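Local coordinates for peptidoglycan-recognition protein LC (Drosophila melanogaster, PDB 2F2L) that senses Gram-negative peptidoglycan through its extracellular amidase-like domain and is a major activator of the imd/Relish immune pathway in the fly, at residues 17-30 against 78-90. Sequence-based numbering, arbitrary orientation.
With SO4 (sulfate ion), chain E.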
loop_
_atom_site.group_PDB
_atom_site.type_symbol
_atom_site.label_atom_id
_atom_site.label_comp_id
_atom_site.label_asym_id
_atom_site.label_seq_id
_atom_site.Cartn_x
_atom_site.Cartn_y
_atom_site.Cartn_z
ATOM N N ILE A 17 -3.980 16.129 6.915
ATOM C CA ILE A 17 -2.693 16.213 7.600
ATOM C C ILE A 17 -2.211 17.660 7.532
ATOM O O ILE A 17 -2.375 18.313 6.504
ATOM C CB ILE A 17 -1.700 15.221 6.962
ATOM C CG1 ILE A 17 -2.142 13.797 7.349
ATOM C CG2 ILE A 17 -0.263 15.484 7.439
ATOM C CD1 ILE A 17 -1.351 12.700 6.720
ATOM N N PRO A 18 -1.655 18.189 8.629
ATOM C CA PRO A 18 -1.279 19.610 8.585
ATOM C C PRO A 18 -0.076 19.874 7.676
ATOM O O PRO A 18 0.778 19.013 7.527
ATOM C CB PRO A 18 -0.913 19.926 10.041
ATOM C CG PRO A 18 -1.416 18.755 10.844
ATOM C CD PRO A 18 -1.321 17.592 9.933
ATOM N N ASP A 19 -0.043 21.050 7.065
ATOM C CA ASP A 19 1.106 21.488 6.287
ATOM C C ASP A 19 2.243 21.901 7.210
ATOM O O ASP A 19 2.021 22.480 8.268
ATOM C CB ASP A 19 0.755 22.701 5.435
ATOM C CG ASP A 19 -0.302 22.415 4.387
ATOM O OD1 ASP A 19 -0.299 21.324 3.786
ATOM O OD2 ASP A 19 -1.116 23.330 4.145
ATOM N N LEU A 20 3.466 21.636 6.778
ATOM C CA LEU A 20 4.645 22.281 7.366
ATOM C C LEU A 20 4.780 23.760 6.995
ATOM O O LEU A 20 4.465 24.155 5.869
ATOM C CB LEU A 20 5.904 21.589 6.870
ATOM C CG LEU A 20 6.241 20.225 7.432
ATOM C CD1 LEU A 20 7.387 19.643 6.608
ATOM C CD2 LEU A 20 6.619 20.352 8.892
ATOM N N GLU A 21 5.280 24.564 7.934
ATOM C CA GLU A 21 5.832 25.877 7.602
ATOM C C GLU A 21 7.201 25.648 6.964
ATOM O O GLU A 21 8.089 25.052 7.585
ATOM C CB GLU A 21 6.000 26.753 8.843
ATOM C CG GLU A 21 4.738 26.966 9.659
ATOM C CD GLU A 21 3.657 27.700 8.895
ATOM O OE1 GLU A 21 3.995 28.660 8.166
ATOM O OE2 GLU A 21 2.469 27.321 9.037
ATOM N N LEU A 22 7.371 26.106 5.733
ATOM C CA LEU A 22 8.612 25.871 4.992
ATOM C C LEU A 22 9.410 27.172 4.841
ATOM O O LEU A 22 8.841 28.241 4.883
ATOM C CB LEU A 22 8.300 25.292 3.608
ATOM C CG LEU A 22 7.502 23.985 3.576
ATOM C CD1 LEU A 22 7.041 23.690 2.163
ATOM C CD2 LEU A 22 8.309 22.809 4.125
ATOM N N PRO A 23 10.735 27.074 4.641
ATOM C CA PRO A 23 11.536 25.857 4.612
ATOM C C PRO A 23 11.829 25.373 6.016
ATOM O O PRO A 23 11.782 26.177 6.954
ATOM C CB PRO A 23 12.833 26.312 3.926
ATOM C CG PRO A 23 12.972 27.724 4.314
ATOM C CD PRO A 23 11.560 28.271 4.399
ATOM N N VAL A 24 12.122 24.082 6.166
ATOM C CA VAL A 24 12.572 23.544 7.459
ATOM C C VAL A 24 14.078 23.716 7.628
ATOM O O VAL A 24 14.840 23.689 6.646
ATOM C CB VAL A 24 12.179 22.037 7.681
ATOM C CG1 VAL A 24 10.660 21.847 7.561
ATOM C CG2 VAL A 24 12.933 21.089 6.763
ATOM N N GLY A 25 14.507 23.885 8.873
ATOM C CA GLY A 25 15.931 23.995 9.196
ATOM C C GLY A 25 16.520 22.684 9.686
ATOM O O GLY A 25 17.715 22.596 9.981
ATOM N N LEU A 26 15.681 21.655 9.749
ATOM C CA LEU A 26 16.070 20.384 10.353
ATOM C C LEU A 26 15.565 19.179 9.551
ATOM O O LEU A 26 14.381 19.095 9.211
ATOM C CB LEU A 26 15.521 20.321 11.771
ATOM C CG LEU A 26 15.856 19.082 12.603
ATOM C CD1 LEU A 26 17.341 18.990 12.846
ATOM C CD2 LEU A 26 15.101 19.138 13.920
ATOM N N VAL A 27 16.467 18.251 9.264
ATOM C CA VAL A 27 16.128 16.987 8.610
ATOM C C VAL A 27 16.591 15.864 9.528
ATOM O O VAL A 27 17.734 15.887 10.010
ATOM C CB VAL A 27 16.793 16.869 7.213
ATOM C CG1 VAL A 27 16.423 15.547 6.532
ATOM C CG2 VAL A 27 16.385 18.034 6.354
ATOM N N ILE A 28 15.713 14.891 9.789
ATOM C CA ILE A 28 15.972 13.836 10.780
ATOM C C ILE A 28 16.027 12.457 10.131
ATOM O O ILE A 28 15.113 12.065 9.367
ATOM C CB ILE A 28 14.888 13.831 11.880
ATOM C CG1 ILE A 28 14.911 15.158 12.651
ATOM C CG2 ILE A 28 15.107 12.693 12.867
ATOM C CD1 ILE A 28 13.643 15.425 13.432
ATOM N N ALA A 29 17.094 11.718 10.433
ATOM C CA ALA A 29 17.255 10.365 9.911
ATOM C C ALA A 29 16.752 9.340 10.927
ATOM O O ALA A 29 16.924 9.513 12.130
ATOM C CB ALA A 29 18.698 10.099 9.531
ATOM N N LEU A 30 16.082 8.309 10.430
ATOM C CA LEU A 30 15.538 7.254 11.271
ATOM C C LEU A 30 15.632 5.901 10.552
ATOM O O LEU A 30 15.588 5.844 9.327
ATOM C CB LEU A 30 14.063 7.507 11.626
ATOM C CG LEU A 30 13.595 8.858 12.164
ATOM C CD1 LEU A 30 13.046 9.731 11.051
ATOM C CD2 LEU A 30 12.533 8.659 13.224
ATOM N N GLY A 78 6.577 9.406 1.001
ATOM C CA GLY A 78 5.731 9.174 2.158
ATOM C C GLY A 78 4.730 10.306 2.195
ATOM O O GLY A 78 3.893 10.419 1.310
ATOM N N ARG A 79 4.843 11.174 3.193
ATOM C CA ARG A 79 3.995 12.363 3.266
ATOM C C ARG A 79 4.482 13.494 2.362
ATOM O O ARG A 79 3.790 14.503 2.189
ATOM C CB ARG A 79 3.921 12.865 4.697
ATOM C CG ARG A 79 3.434 11.815 5.663
ATOM C CD ARG A 79 3.009 12.406 6.992
ATOM N NE ARG A 79 2.547 11.346 7.887
ATOM C CZ ARG A 79 1.911 11.533 9.038
ATOM N NH1 ARG A 79 1.657 12.757 9.488
ATOM N NH2 ARG A 79 1.515 10.476 9.745
ATOM N N GLY A 80 5.689 13.360 1.823
ATOM C CA GLY A 80 6.221 14.346 0.890
ATOM C C GLY A 80 6.809 15.578 1.546
ATOM O O GLY A 80 6.998 15.627 2.763
ATOM N N TRP A 81 7.094 16.576 0.705
ATOM C CA TRP A 81 7.783 17.805 1.100
ATOM C C TRP A 81 6.947 18.721 1.966
ATOM O O TRP A 81 7.488 19.465 2.774
ATOM C CB TRP A 81 8.196 18.616 -0.138
ATOM C CG TRP A 81 9.242 17.994 -0.983
ATOM C CD1 TRP A 81 9.117 17.601 -2.282
ATOM C CD2 TRP A 81 10.594 17.704 -0.599
ATOM N NE1 TRP A 81 10.303 17.071 -2.730
ATOM C CE2 TRP A 81 11.229 17.128 -1.717
ATOM C CE3 TRP A 81 11.328 17.879 0.582
ATOM C CZ2 TRP A 81 12.571 16.723 -1.692
ATOM C CZ3 TRP A 81 12.661 17.483 0.607
ATOM C CH2 TRP A 81 13.268 16.910 -0.520
ATOM N N ASN A 82 5.631 18.696 1.775
ATOM C CA ASN A 82 4.795 19.776 2.269
ATOM C C ASN A 82 3.973 19.456 3.486
ATOM O O ASN A 82 3.385 20.354 4.056
ATOM C CB ASN A 82 3.865 20.248 1.163
ATOM C CG ASN A 82 4.611 20.727 -0.048
ATOM O OD1 ASN A 82 5.676 21.339 0.058
ATOM N ND2 ASN A 82 4.050 20.462 -1.218
ATOM N N LYS A 83 3.923 18.183 3.881
ATOM C CA LYS A 83 3.071 17.750 4.992
ATOM C C LYS A 83 3.886 17.344 6.220
ATOM O O LYS A 83 4.962 16.760 6.105
ATOM C CB LYS A 83 2.170 16.587 4.552
ATOM C CG LYS A 83 1.095 16.963 3.537
ATOM C CD LYS A 83 0.080 17.930 4.131
ATOM C CE LYS A 83 -1.145 18.102 3.246
ATOM N NZ LYS A 83 -2.079 19.106 3.839
ATOM N N MET A 84 3.349 17.663 7.394
ATOM C CA MET A 84 3.987 17.333 8.656
ATOM C C MET A 84 4.025 15.799 8.873
ATOM O O MET A 84 3.018 15.094 8.684
ATOM C CB MET A 84 3.211 18.017 9.771
ATOM C CG MET A 84 3.911 18.114 11.088
ATOM S SD MET A 84 2.913 19.070 12.259
ATOM C CE MET A 84 1.763 17.831 12.772
ATOM N N GLY A 85 5.205 15.291 9.210
ATOM C CA GLY A 85 5.380 13.903 9.553
ATOM C C GLY A 85 4.996 13.636 10.989
ATOM O O GLY A 85 4.556 14.536 11.710
ATOM N N ALA A 86 5.145 12.376 11.392
ATOM C CA ALA A 86 4.804 11.938 12.741
ATOM C C ALA A 86 5.926 11.058 13.311
ATOM O O ALA A 86 5.710 10.177 14.141
ATOM C CB ALA A 86 3.490 11.193 12.712
ATOM N N HIS A 87 7.139 11.358 12.880
ATOM C CA HIS A 87 8.299 10.527 13.145
ATOM C C HIS A 87 8.803 10.612 14.592
ATOM O O HIS A 87 9.166 9.597 15.157
ATOM C CB HIS A 87 9.414 10.835 12.130
ATOM C CG HIS A 87 9.664 12.295 11.924
ATOM N ND1 HIS A 87 8.851 13.086 11.137
ATOM C CD2 HIS A 87 10.624 13.111 12.419
ATOM C CE1 HIS A 87 9.311 14.327 11.150
ATOM N NE2 HIS A 87 10.385 14.369 11.920
ATOM N N MET A 88 8.818 11.792 15.202
ATOM C CA MET A 88 9.288 11.923 16.597
ATOM C C MET A 88 8.197 11.763 17.674
ATOM O O MET A 88 8.514 11.675 18.876
ATOM C CB MET A 88 9.979 13.275 16.799
ATOM C CG MET A 88 11.114 13.549 15.833
ATOM S SD MET A 88 12.384 12.268 15.820
ATOM C CE MET A 88 13.196 12.713 17.353
ATOM N N ASN A 89 6.929 11.719 17.265
ATOM C CA ASN A 89 5.808 11.699 18.219
ATOM C C ASN A 89 5.929 12.877 19.180
ATOM O O ASN A 89 5.691 12.755 20.386
ATOM C CB ASN A 89 5.779 10.381 19.000
ATOM C CG ASN A 89 5.787 9.170 18.092
ATOM O OD1 ASN A 89 4.846 8.949 17.333
ATOM N ND2 ASN A 89 6.849 8.367 18.175
ATOM N N ASN A 90 6.327 14.012 18.620
ATOM C CA ASN A 90 6.567 15.220 19.373
ATOM C C ASN A 90 6.322 16.384 18.436
ATOM O O ASN A 90 7.024 16.530 17.432
ATOM C CB ASN A 90 8.005 15.212 19.877
ATOM C CG ASN A 90 8.370 16.459 20.620
ATOM O OD1 ASN A 90 8.394 17.541 20.055
ATOM N ND2 ASN A 90 8.681 16.315 21.880
HETATM S S SO4 E . -4.205 22.183 2.158
HETATM O O1 SO4 E . -3.605 23.083 3.141
HETATM O O2 SO4 E . -3.876 20.789 2.466
HETATM O O3 SO4 E . -3.714 22.512 0.824
HETATM O O4 SO4 E . -5.657 22.337 2.198
HETATM O O HOH W 1 -4.217 16.539 4.151
HETATM O O HOH W 2 3.566 23.188 3.648
#
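K83 and D19 meet at the ends of their side chains where two extended loop segments run side by side. The ammonium nitrogen K83 NZ lies 2.8 Å from D19 OD1 in a salt bridge, meeting the carboxylate from above its plane, and it also donates to I17 O. The lysine chain bends at its second torsion (chi2 -65°) and is extended beyond it, which brings NZ to both acceptors. A sulfate, probably from the crystallisation liquor, takes a third bond from NZ, an instance of one ammonium shared among several acceptors.

The backbones of D19 and K83 form a single beta bridge: M84 N donates almost straight to P18 O (2.9 Å), and L20 N reaches N82 O from above the carbonyl plane (3.0 Å). In this PGRP-type amidase fold, the bridge ties the approach to strand 24-31, between strands 98-102 and 136-140, to the loop before helix 91-94.

Apolar branches flank it, M84 CE meeting P18 CG at 3.8 Å and L20 CD2 touching M84 CG at 4.1 Å. I17 CD1 sits over the rim of one face of the R79 guanidinium, whose NH1 holds M84 O. I28 CD1 abuts the edge of the buried H87 ring, 3.7 Å from NE2, itself hydrogen-bonded to S97 OG.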